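Local coordinates for phosphate-specific transport system accessory protein PhoU homolog (Streptococcus pneumoniae, PDB 2I0M), which probably takes part in the regulation of phosphate uptake, working as a cytoplasmic, all-helical homodimer that binds zinc, at residues D49-N53 and L90-D95; A42-I46 and A101-L105; L125-M129 and K151-I155; A145-A149 and I197-C201; L9-E13 and F79-I83. All coordinates share one frame; numbering follows the deposited sequence.

Contact 1 (D49-N53 and L90-D95). With ZN (zinc ion), chain D.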
# COMPACT_ATOMS: atom_id res chain seq x y z
N ASP A 49 1.78 17.40 6.78
CA ASP A 49 1.19 16.10 6.47
C ASP A 49 -0.19 15.90 7.12
O ASP A 49 -1.08 15.33 6.49
CB ASP A 49 2.12 14.93 6.80
CG ASP A 49 1.56 13.61 6.29
OD1 ASP A 49 1.66 13.33 5.07
OD2 ASP A 49 0.99 12.85 7.10
N HIS A 50 -0.38 16.38 8.34
CA HIS A 50 -1.66 16.21 9.05
C HIS A 50 -2.88 16.86 8.37
O HIS A 50 -4.01 16.40 8.57
CB HIS A 50 -1.57 16.68 10.51
CG HIS A 50 -2.78 16.31 11.31
ND1 HIS A 50 -3.69 17.25 11.76
CD2 HIS A 50 -3.27 15.11 11.70
CE1 HIS A 50 -4.66 16.64 12.43
NE2 HIS A 50 -4.43 15.34 12.40
N ALA A 51 -2.66 17.91 7.59
CA ALA A 51 -3.73 18.50 6.80
C ALA A 51 -4.27 17.52 5.72
O ALA A 51 -5.44 17.58 5.35
CB ALA A 51 -3.30 19.81 6.18
N ILE A 52 -3.42 16.61 5.25
CA ILE A 52 -3.86 15.58 4.30
C ILE A 52 -4.66 14.50 5.04
O ILE A 52 -5.69 14.02 4.54
CB ILE A 52 -2.67 14.96 3.52
CG1 ILE A 52 -1.96 16.04 2.67
CG2 ILE A 52 -3.16 13.80 2.60
CD1 ILE A 52 -0.58 15.68 2.16
N ASN A 53 -4.21 14.14 6.25
CA ASN A 53 -4.96 13.24 7.10
C ASN A 53 -6.35 13.86 7.34
O ASN A 53 -7.37 13.21 7.07
CB ASN A 53 -4.23 13.03 8.43
CG ASN A 53 -3.05 12.07 8.33
OD1 ASN A 53 -2.84 11.27 9.23
ND2 ASN A 53 -2.26 12.17 7.26
N LEU A 90 -4.49 8.14 -1.19
CA LEU A 90 -3.95 9.46 -1.36
C LEU A 90 -3.24 9.91 -0.07
O LEU A 90 -2.12 10.41 -0.15
CB LEU A 90 -5.09 10.41 -1.75
CG LEU A 90 -5.10 11.36 -2.94
CD1 LEU A 90 -4.59 10.77 -4.29
CD2 LEU A 90 -6.53 11.89 -3.08
N GLU A 91 -3.83 9.70 1.11
CA GLU A 91 -3.06 10.02 2.33
C GLU A 91 -1.84 9.15 2.56
O GLU A 91 -0.89 9.58 3.21
CB GLU A 91 -3.92 10.41 3.58
CG GLU A 91 -4.09 9.53 4.80
CD GLU A 91 -2.84 8.88 5.38
OE1 GLU A 91 -2.50 7.79 4.88
OE2 GLU A 91 -2.25 9.41 6.36
N ARG A 92 -1.83 7.94 2.00
CA ARG A 92 -0.63 7.09 2.08
C ARG A 92 0.43 7.59 1.10
O ARG A 92 1.61 7.63 1.43
CB ARG A 92 -0.98 5.61 1.91
CG ARG A 92 -1.81 5.10 3.09
CD ARG A 92 -2.30 3.71 2.88
NE ARG A 92 -3.22 3.28 3.94
CZ ARG A 92 -3.87 2.11 3.93
NH1 ARG A 92 -3.70 1.27 2.90
NH2 ARG A 92 -4.68 1.79 4.94
N MET A 93 -0.01 8.01 -0.08
CA MET A 93 0.86 8.75 -1.02
C MET A 93 1.54 9.94 -0.33
O MET A 93 2.77 10.03 -0.30
CB MET A 93 0.07 9.17 -2.26
CG MET A 93 -0.32 7.94 -3.11
SD MET A 93 -1.54 8.22 -4.41
CE MET A 93 -0.60 9.41 -5.33
N GLY A 94 0.72 10.83 0.25
CA GLY A 94 1.17 11.90 1.15
C GLY A 94 2.21 11.52 2.20
O GLY A 94 3.22 12.19 2.32
N ASP A 95 1.98 10.46 2.96
CA ASP A 95 2.96 9.99 3.97
C ASP A 95 4.34 9.66 3.36
O ASP A 95 5.37 9.88 3.98
CB ASP A 95 2.46 8.74 4.68
CG ASP A 95 1.20 8.97 5.52
OD1 ASP A 95 0.91 10.10 6.02
OD2 ASP A 95 0.52 7.95 5.74
ZN ZN D . -1.02 7.59 6.99
O HOH W 1 2.95 14.71 3.39

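Contact 2 (A42-I46 and A101-L105)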
# COMPACT_ATOMS: atom_id res chain seq x y z
N ALA A 42 11.76 20.65 3.60
CA ALA A 42 11.47 19.30 4.08
C ALA A 42 10.66 19.34 5.38
O ALA A 42 9.69 18.59 5.53
CB ALA A 42 12.75 18.49 4.26
N GLU A 43 11.06 20.23 6.30
CA GLU A 43 10.41 20.36 7.60
C GLU A 43 8.96 20.84 7.52
O GLU A 43 8.11 20.39 8.27
CB GLU A 43 11.20 21.29 8.54
CG GLU A 43 11.85 20.60 9.72
CD GLU A 43 11.71 21.39 11.02
OE1 GLU A 43 10.62 21.96 11.26
OE2 GLU A 43 12.69 21.44 11.81
N LEU A 44 8.70 21.78 6.61
CA LEU A 44 7.35 22.28 6.38
C LEU A 44 6.46 21.19 5.77
O LEU A 44 5.28 21.09 6.09
CB LEU A 44 7.36 23.55 5.51
CG LEU A 44 8.23 24.74 5.95
CD1 LEU A 44 8.33 25.81 4.86
CD2 LEU A 44 7.80 25.38 7.30
N ILE A 45 7.04 20.35 4.91
CA ILE A 45 6.31 19.19 4.36
C ILE A 45 5.90 18.22 5.48
O ILE A 45 4.78 17.69 5.48
CB ILE A 45 7.15 18.40 3.33
CG1 ILE A 45 7.33 19.22 2.05
CG2 ILE A 45 6.53 17.01 3.05
CD1 ILE A 45 8.61 18.92 1.31
N ILE A 46 6.83 17.96 6.39
CA ILE A 46 6.61 17.02 7.47
C ILE A 46 5.47 17.52 8.37
O ILE A 46 4.56 16.78 8.70
CB ILE A 46 7.92 16.75 8.24
CG1 ILE A 46 8.94 16.07 7.32
CG2 ILE A 46 7.66 15.91 9.51
CD1 ILE A 46 10.37 16.15 7.82
N ALA A 101 10.87 13.71 2.54
CA ALA A 101 11.28 14.90 3.25
C ALA A 101 12.10 14.57 4.49
O ALA A 101 13.08 15.25 4.76
CB ALA A 101 10.06 15.77 3.60
N LYS A 102 11.73 13.51 5.22
CA LYS A 102 12.52 13.05 6.38
C LYS A 102 13.90 12.54 5.99
O LYS A 102 14.88 12.82 6.67
CB LYS A 102 11.78 11.98 7.18
CG LYS A 102 10.41 12.40 7.68
CD LYS A 102 9.82 11.33 8.58
CE LYS A 102 8.36 11.63 8.89
NZ LYS A 102 7.90 10.83 10.05
N ALA A 103 13.98 11.78 4.89
CA ALA A 103 15.26 11.30 4.39
C ALA A 103 16.19 12.46 3.97
O ALA A 103 17.41 12.34 4.07
CB ALA A 103 15.05 10.33 3.23
N VAL A 104 15.61 13.57 3.51
CA VAL A 104 16.37 14.76 3.13
C VAL A 104 17.05 15.40 4.34
O VAL A 104 18.10 16.01 4.21
CB VAL A 104 15.48 15.80 2.37
CG1 VAL A 104 16.17 17.17 2.26
CG2 VAL A 104 15.10 15.27 0.98
N LEU A 105 16.44 15.25 5.52
CA LEU A 105 17.00 15.78 6.77
C LEU A 105 18.18 14.93 7.25
O LEU A 105 18.99 15.39 8.05
CB LEU A 105 15.94 15.82 7.87
CG LEU A 105 14.63 16.59 7.68
CD1 LEU A 105 13.76 16.38 8.92
CD2 LEU A 105 14.88 18.06 7.44

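Contact 3 (L125-M129 and K151-I155)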
# COMPACT_ATOMS: atom_id res chain seq x y z
N LEU A 125 8.30 10.75 -13.58
CA LEU A 125 7.28 9.80 -14.04
C LEU A 125 6.21 9.56 -12.96
O LEU A 125 5.02 9.44 -13.26
CB LEU A 125 7.90 8.48 -14.53
CG LEU A 125 6.98 7.33 -15.01
CD1 LEU A 125 6.15 7.65 -16.27
CD2 LEU A 125 7.76 6.05 -15.24
N SER A 126 6.64 9.53 -11.70
CA SER A 126 5.72 9.48 -10.56
C SER A 126 4.74 10.67 -10.57
O SER A 126 3.53 10.49 -10.50
CB SER A 126 6.51 9.43 -9.25
OG SER A 126 7.18 8.19 -9.12
N LEU A 127 5.29 11.87 -10.67
CA LEU A 127 4.47 13.08 -10.70
C LEU A 127 3.48 13.08 -11.87
O LEU A 127 2.31 13.39 -11.67
CB LEU A 127 5.35 14.32 -10.79
CG LEU A 127 6.16 14.70 -9.55
CD1 LEU A 127 6.84 16.06 -9.81
CD2 LEU A 127 5.27 14.77 -8.32
N SER A 128 3.93 12.72 -13.06
CA SER A 128 3.07 12.86 -14.22
C SER A 128 1.96 11.81 -14.20
O SER A 128 0.86 12.07 -14.66
CB SER A 128 3.85 12.86 -15.53
OG SER A 128 4.21 11.55 -15.91
N MET A 129 2.25 10.65 -13.63
CA MET A 129 1.25 9.61 -13.37
C MET A 129 0.11 10.16 -12.53
O MET A 129 -1.06 9.93 -12.86
CB MET A 129 1.89 8.39 -12.69
CG MET A 129 2.52 7.33 -13.63
SD MET A 129 3.49 6.06 -12.71
CE MET A 129 2.16 5.08 -12.06
N LYS A 151 2.35 2.42 -16.59
CA LYS A 151 3.62 3.14 -16.41
C LYS A 151 4.37 2.79 -15.12
O LYS A 151 5.54 3.12 -14.98
CB LYS A 151 3.41 4.65 -16.51
CG LYS A 151 3.01 5.10 -17.90
CD LYS A 151 2.71 6.60 -17.91
CE LYS A 151 2.36 7.06 -19.32
NZ LYS A 151 2.62 8.51 -19.46
N ASP A 152 3.69 2.11 -14.20
CA ASP A 152 4.32 1.61 -12.97
C ASP A 152 5.40 0.57 -13.23
O ASP A 152 6.36 0.49 -12.47
CB ASP A 152 3.26 1.07 -12.00
CG ASP A 152 3.80 0.88 -10.59
OD1 ASP A 152 4.36 1.83 -10.01
OD2 ASP A 152 3.66 -0.24 -10.07
N GLU A 153 5.25 -0.23 -14.30
CA GLU A 153 6.32 -1.12 -14.77
C GLU A 153 7.65 -0.36 -14.84
O GLU A 153 8.65 -0.83 -14.32
CB GLU A 153 6.00 -1.75 -16.14
CG GLU A 153 6.75 -3.08 -16.42
CD GLU A 153 6.65 -3.59 -17.88
OE1 GLU A 153 5.81 -3.08 -18.67
OE2 GLU A 153 7.41 -4.51 -18.25
N GLN A 154 7.64 0.82 -15.45
CA GLN A 154 8.85 1.65 -15.57
C GLN A 154 9.42 2.12 -14.22
O GLN A 154 10.64 2.13 -14.03
CB GLN A 154 8.61 2.85 -16.49
CG GLN A 154 8.64 2.51 -17.96
CD GLN A 154 7.26 2.29 -18.55
OE1 GLN A 154 6.84 1.14 -18.76
NE2 GLN A 154 6.54 3.39 -18.83
N ILE A 155 8.53 2.52 -13.31
CA ILE A 155 8.95 2.92 -11.97
C ILE A 155 9.61 1.78 -11.19
O ILE A 155 10.62 1.99 -10.51
CB ILE A 155 7.82 3.65 -11.21
CG1 ILE A 155 7.90 5.14 -11.57
CG2 ILE A 155 7.95 3.50 -9.70
CD1 ILE A 155 6.63 5.82 -11.51

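Contact 4 (A145-A149 and I197-C201)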
# COMPACT_ATOMS: atom_id res chain seq x y z
N ALA A 145 -7.28 5.12 -17.10
CA ALA A 145 -6.79 4.54 -15.83
C ALA A 145 -5.77 3.44 -16.08
O ALA A 145 -4.68 3.47 -15.52
CB ALA A 145 -7.94 4.03 -14.97
N ILE A 146 -6.14 2.47 -16.92
CA ILE A 146 -5.30 1.32 -17.25
C ILE A 146 -3.95 1.72 -17.87
O ILE A 146 -2.90 1.19 -17.47
CB ILE A 146 -6.04 0.33 -18.18
CG1 ILE A 146 -7.19 -0.35 -17.42
CG2 ILE A 146 -5.08 -0.70 -18.78
CD1 ILE A 146 -8.15 -1.12 -18.30
N SER A 147 -3.97 2.66 -18.82
CA SER A 147 -2.73 3.16 -19.41
C SER A 147 -1.82 3.85 -18.36
O SER A 147 -0.60 3.64 -18.38
CB SER A 147 -3.00 4.06 -20.62
OG SER A 147 -3.70 5.23 -20.22
N ILE A 148 -2.41 4.60 -17.43
CA ILE A 148 -1.64 5.19 -16.31
C ILE A 148 -0.99 4.14 -15.40
O ILE A 148 0.21 4.24 -15.08
CB ILE A 148 -2.48 6.18 -15.47
CG1 ILE A 148 -2.88 7.40 -16.33
CG2 ILE A 148 -1.73 6.61 -14.19
CD1 ILE A 148 -4.05 8.16 -15.78
N ALA A 149 -1.78 3.14 -14.99
CA ALA A 149 -1.30 2.03 -14.15
C ALA A 149 -0.11 1.33 -14.76
O ALA A 149 0.82 0.95 -14.05
CB ALA A 149 -2.43 1.02 -13.87
N ILE A 197 -1.08 5.03 -6.82
CA ILE A 197 -1.67 5.57 -8.05
C ILE A 197 -2.30 4.46 -8.89
O ILE A 197 -3.43 4.61 -9.39
CB ILE A 197 -0.63 6.35 -8.90
CG1 ILE A 197 -0.15 7.59 -8.14
CG2 ILE A 197 -1.20 6.73 -10.26
CD1 ILE A 197 1.08 8.26 -8.73
N ALA A 198 -1.57 3.34 -9.03
CA ALA A 198 -2.03 2.18 -9.77
C ALA A 198 -3.28 1.57 -9.10
O ALA A 198 -4.23 1.21 -9.78
CB ALA A 198 -0.90 1.13 -9.86
N ASN A 199 -3.24 1.44 -7.78
CA ASN A 199 -4.41 1.12 -6.99
C ASN A 199 -5.62 2.03 -7.25
O ASN A 199 -6.74 1.55 -7.30
CB ASN A 199 -4.05 1.09 -5.49
CG ASN A 199 -3.25 -0.16 -5.09
OD1 ASN A 199 -2.45 -0.12 -4.13
ND2 ASN A 199 -3.45 -1.26 -5.80
N ILE A 200 -5.41 3.34 -7.43
CA ILE A 200 -6.55 4.24 -7.66
C ILE A 200 -7.11 4.01 -9.06
O ILE A 200 -8.32 4.00 -9.26
CB ILE A 200 -6.22 5.73 -7.40
CG1 ILE A 200 -5.76 5.95 -5.95
CG2 ILE A 200 -7.44 6.62 -7.68
CD1 ILE A 200 -5.17 7.32 -5.68
N CYS A 201 -6.19 3.76 -9.99
CA CYS A 201 -6.51 3.31 -11.35
C CYS A 201 -7.41 2.08 -11.41
O CYS A 201 -8.39 2.08 -12.14
CB CYS A 201 -5.22 3.11 -12.16
SG CYS A 201 -4.33 4.65 -12.55

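Contact 5 (L9-E13 and F79-I83). With ZN (zinc ion), chain C.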
# COMPACT_ATOMS: atom_id res chain seq x y z
N LEU A 9 -22.73 14.29 -5.31
CA LEU A 9 -21.66 13.38 -5.70
C LEU A 9 -20.56 14.12 -6.43
O LEU A 9 -19.38 13.96 -6.12
CB LEU A 9 -22.21 12.25 -6.60
CG LEU A 9 -23.20 11.28 -5.96
CD1 LEU A 9 -23.36 10.04 -6.84
CD2 LEU A 9 -22.76 10.90 -4.57
N HIS A 10 -20.96 14.94 -7.40
CA HIS A 10 -20.04 15.77 -8.16
C HIS A 10 -19.19 16.63 -7.24
O HIS A 10 -17.98 16.75 -7.43
CB HIS A 10 -20.79 16.65 -9.16
CG HIS A 10 -19.95 17.73 -9.72
ND1 HIS A 10 -19.02 17.50 -10.71
CD2 HIS A 10 -19.82 19.03 -9.37
CE1 HIS A 10 -18.38 18.62 -10.98
NE2 HIS A 10 -18.85 19.57 -10.18
N GLU A 11 -19.82 17.23 -6.23
CA GLU A 11 -19.11 18.02 -5.22
C GLU A 11 -18.17 17.17 -4.38
O GLU A 11 -17.08 17.61 -4.05
CB GLU A 11 -20.09 18.81 -4.34
CG GLU A 11 -20.44 20.19 -4.91
CD GLU A 11 -21.78 20.73 -4.44
OE1 GLU A 11 -22.30 21.68 -5.08
OE2 GLU A 11 -22.33 20.23 -3.42
N LEU A 12 -18.59 15.95 -4.06
CA LEU A 12 -17.72 14.98 -3.39
C LEU A 12 -16.50 14.63 -4.25
O LEU A 12 -15.38 14.52 -3.75
CB LEU A 12 -18.48 13.70 -3.04
CG LEU A 12 -18.00 12.79 -1.89
CD1 LEU A 12 -18.25 11.32 -2.24
CD2 LEU A 12 -16.55 12.99 -1.52
N GLU A 13 -16.71 14.46 -5.55
CA GLU A 13 -15.58 14.25 -6.45
C GLU A 13 -14.57 15.42 -6.45
O GLU A 13 -13.36 15.20 -6.56
CB GLU A 13 -16.07 13.97 -7.87
CG GLU A 13 -14.95 13.60 -8.82
CD GLU A 13 -15.48 12.96 -10.09
OE1 GLU A 13 -16.23 13.61 -10.84
OE2 GLU A 13 -15.13 11.78 -10.32
N PHE A 79 -19.36 4.46 -6.76
CA PHE A 79 -18.70 5.76 -6.80
C PHE A 79 -18.23 6.17 -5.42
O PHE A 79 -17.06 6.39 -5.23
CB PHE A 79 -19.59 6.85 -7.41
CG PHE A 79 -18.95 8.21 -7.37
CD1 PHE A 79 -18.03 8.59 -8.35
CD2 PHE A 79 -19.22 9.09 -6.33
CE1 PHE A 79 -17.42 9.82 -8.31
CE2 PHE A 79 -18.61 10.32 -6.27
CZ PHE A 79 -17.71 10.69 -7.27
N VAL A 80 -19.15 6.29 -4.47
CA VAL A 80 -18.83 6.69 -3.10
C VAL A 80 -17.77 5.74 -2.47
O VAL A 80 -16.86 6.20 -1.77
CB VAL A 80 -20.12 6.81 -2.24
CG1 VAL A 80 -19.80 7.03 -0.78
CG2 VAL A 80 -20.99 7.93 -2.76
N ILE A 81 -17.87 4.44 -2.77
CA ILE A 81 -16.89 3.44 -2.31
C ILE A 81 -15.51 3.72 -2.92
O ILE A 81 -14.49 3.54 -2.27
CB ILE A 81 -17.33 1.99 -2.65
CG1 ILE A 81 -18.58 1.58 -1.83
CG2 ILE A 81 -16.18 0.98 -2.42
CD1 ILE A 81 -19.18 0.20 -2.19
N SER A 82 -15.49 4.19 -4.16
CA SER A 82 -14.26 4.51 -4.86
C SER A 82 -13.57 5.75 -4.27
O SER A 82 -12.36 5.80 -4.21
CB SER A 82 -14.53 4.73 -6.35
OG SER A 82 -15.04 3.54 -6.94
N ILE A 83 -14.35 6.75 -3.88
CA ILE A 83 -13.82 7.95 -3.25
C ILE A 83 -13.23 7.60 -1.87
O ILE A 83 -12.10 7.99 -1.56
CB ILE A 83 -14.89 9.05 -3.14
CG1 ILE A 83 -15.39 9.50 -4.54
CG2 ILE A 83 -14.41 10.20 -2.27
CD1 ILE A 83 -14.45 10.41 -5.38
ZN ZN C . -18.46 21.71 -10.23

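Contact 1 (D49-N53 and L90-D95)
Glu91 and Asp95, met from the facing helix by Asn53 and Asp49, hold a zinc ion. Asp95 OD2 binds the metal at 2.0 Å, whereas Glu91 chelates it unevenly, with Glu91 OE2 at 2.3 Å and Glu91 OE1 at 2.6 Å from the zinc. Asp214 of the second subunit also binds this ion, so the site bridges the dimer interface.

Glu91 and Asp95 lie one helical turn apart, the spacing of the E(D)xxxD metal-binding motif of PhoU proteins. Here that motif faces a second helix running nearly antiparallel, with an angle of 171° between the short axes and a closest approach of 9.4 Å.

The second shell comes from 49-53. Asp49 OD2 stands 3.0 Å from Asp95 OD1; both atoms are acceptors, and the two side chains meet at about a right angle. The charge of the zinc ion probably offsets the repulsion among the gathered carboxylates. Asn53 brings ND2 to 2.9 Å from Glu91 OE2, its amide plane turned 69° from the carboxylate. Asp49 swings CG away from its backbone N (chi1 -172°), which carries OD1 toward the turn at Gly94. A water there donates to Asp49 OD1 and, at 2.8 Å, to Gly94 O. Behind the polar groups, Ile52 CG2 packs on Glu91 CB at 3.6 Å, and Ile52 also meets Leu19 and Leu22 of helix 5-35. On the far side Arg92 forms a salt bridge with Asp89 of the second subunit.

Contact 2 (A42-I46 and A101-L105)
Ala42 and Ala101 meet peptide to methyl, for the only flat groups that count here are backbone amides; the side-chain atoms that touch are all aliphatic carbons. Ala42 CB comes to 3.3 Å from Ala101 O, and in return Ala101 CB lies close to Ala42 O. This reciprocal fit, with the two CA atoms 4.5 Å apart, is the close approach that alanines permit in an antiparallel helix pair. Helix 39-66 and helix 74-105 pack in this way within a PhoU domain, an all-helical bundle. Their short axes come within 8.8 Å, at a signed crossing angle of -142°, so the helices splay well away from strict antiparallel alignment.

Around the alanine pair the larger side chains close the interface. Ile45 offers CG2 to Ala101 CB at 3.8 Å. Ile46 sets CG1 opposite its own carbonyl carbon (chi1 -64°) and runs on with an extended chi2, which brings CG1 against the same Ala101 methyl and sends CD1 onward to the next turn. Lys102 contributes only its aliphatic stem: Lys102 CG rests 3.8 Å from Ile46 CD1, and beyond it the chain continues extended.

Leu105 divides its two methyls, CD2 going to Ala42 CB at 3.9 Å and CD1 to Ile46. Val104 makes a looser approach, through CG1, to Ala42 CB. On the other side of 101-105, Ala103 packs against Gln182 and Ile186 of helix 177-209. Ile46 and Leu105 reach toward each other tip to tip, Ile46 CD1 standing 3.6 Å from Leu105 CD1.

Contact 3 (L125-M129 and K151-I155)
Leu125 and Met129, one turn apart on their helix, both point at 151-155 and take Ile155 between them. Leu125 places CG opposite its backbone N (chi1 178°), which spreads its methyls over residues 151-155. Leu125 CD2 reaches Gln154 CB at 3.5 Å, the two side chains crossing at about a right angle; it also lies 3.7 Å from Lys151 O and 3.8 Å from Ile155 CG1. Leu125 CD1 instead lies over the aliphatic part of Lys151, 4.0 Å from Lys151 CD.

Met129 and Lys151 lie side by side, running in opposite senses, with Met129 CG 4.0 Å from Lys151 CB. Met129 SD touches Ile155 CD1 at 3.4 Å, and the bend at the thioether (chi3 76°) then carries CE across to Asp152, 4.2 Å from Asp152 CB. The same Ile155 CD1 meets Ser126 OG at 3.4 Å, a van der Waals contact; the hydroxyl's hydrogen bond goes to Met122 O of its own helix.

Asp152 points away from 125-129, though its CB touches Met129. It is a zinc ligand together with Asp156, Glu191 and Asp195, so the packing layer and the metal site share a residue. Helix 177-209 borders this layer as well, Leu190 and Phe193 touching Ser126 and Ala194 touching Asp152 and Ile155, while Leu127 on another side of helix 117-136 packs against Leu24, Ala27 and Leu31 of helix 5-35.

Contact 4 (A145-A149 and I197-C201)
Ala145 O receives the helical hydrogen bond from Ala149 N at 3.0 Å and also has Cys201 SG close by, at 3.2 Å. The thiol sulfur is set in place by chi1 of -69°, which puts SG opposite the cysteine carbonyl carbon and beside its backbone N. From there it pushes into the surface of 145-149, where Ile148 CG2 packs on it at 3.6 Å. Cys201 CB shares in the fit, lying 3.9 Å from Ala149 CB, and Ala145 CB rests 3.5 Å from Cys201 O.

Small residues allow the two backbones to come together. Ala149 and Ala198 have their CA atoms 4.4 Å apart, and the short axes approach to 8.6 Å. Helix 142-150 and helix 177-209 form here an antiparallel pair crossing at -158°, part of the helical bundle of a PhoU domain.

Toward the interior the pairing is between branched side chains. Ile148 and Ile197 meet at about a right angle through their CG2 methyls, 4.0 Å apart, both groups opposite their backbone N. Helix 117-136 covers this side, with Asp132 and Ala136 against Ile148 and Leu130 against Ile197. Ile197 also touches Met93 of helix 74-105, and Ile200 packs on Ser86 and Asp89 of that same helix. Asn199, turned away from 145-149, contacts Arg92 of the second subunit.

Contact 5 (L9-E13 and F79-I83)
Leu9 points toward 79-83, and its CD2 lies 3.9 Å from Val80 CG2, the two side chains crossing at about a right angle. Its carbonyl, Leu9 O, lies 3.7 Å from Phe79 CE2. His10 faces the other way and binds a zinc ion through NE2 at 2.2 Å. Leu12 returns to the interface and runs alongside Ile83, pointing the other way, with Leu12 CD2 meeting Ile83 CG2 at 3.6 Å; outside the pair, Leu12 and Ile83 both touch Cys63 of helix 39-66. Glu13 extends from CG onward, with CG opposite its backbone N (chi1 -174°), and crosses the edge of the Phe79 ring at about a right angle. Glu13 CB lies in plane at that edge, 3.7 Å from Phe79 CZ, and Glu13 OE2 is 3.6 Å from Phe79 CE1. One ring face carries Ile83 CG1.

The two segments run nearly parallel, at 18°, joining helix 5-35 to helix 74-105 in the helical bundle. With the axes 10.9 Å apart, long side chains span the gap. The interface is mostly apolar, but because Glu13 OE2 lies at the ring edge near its plane, it probably gains a weak attraction from the slightly positive edge hydrogens of Phe79.

Overall arrangement
Contacts 1, 4 and 5 are buried, while contacts 2 and 3 are partly open. Contacts 1 and 2, whose centres are about 14 Å apart, join the same two helices, 39-66 and 74-105: the first is polar and built round zinc, the second made by aliphatic side chains. Contact 5 uses helix 74-105 too, but with helix 5-35 and on the opposite side of the chain's centre from contact 2. Contacts 3 and 4 touch within the second PhoU domain, Met129 O lying 3.6 Å from Ile148 CG2. The two domains touch, for example, where Met93 CE of contact 1 packs 3.4 Å from Ile197 CG1 of contact 4. Close alanine packing marks contacts 2 and 4; longer side chains fill contacts 3 and 5.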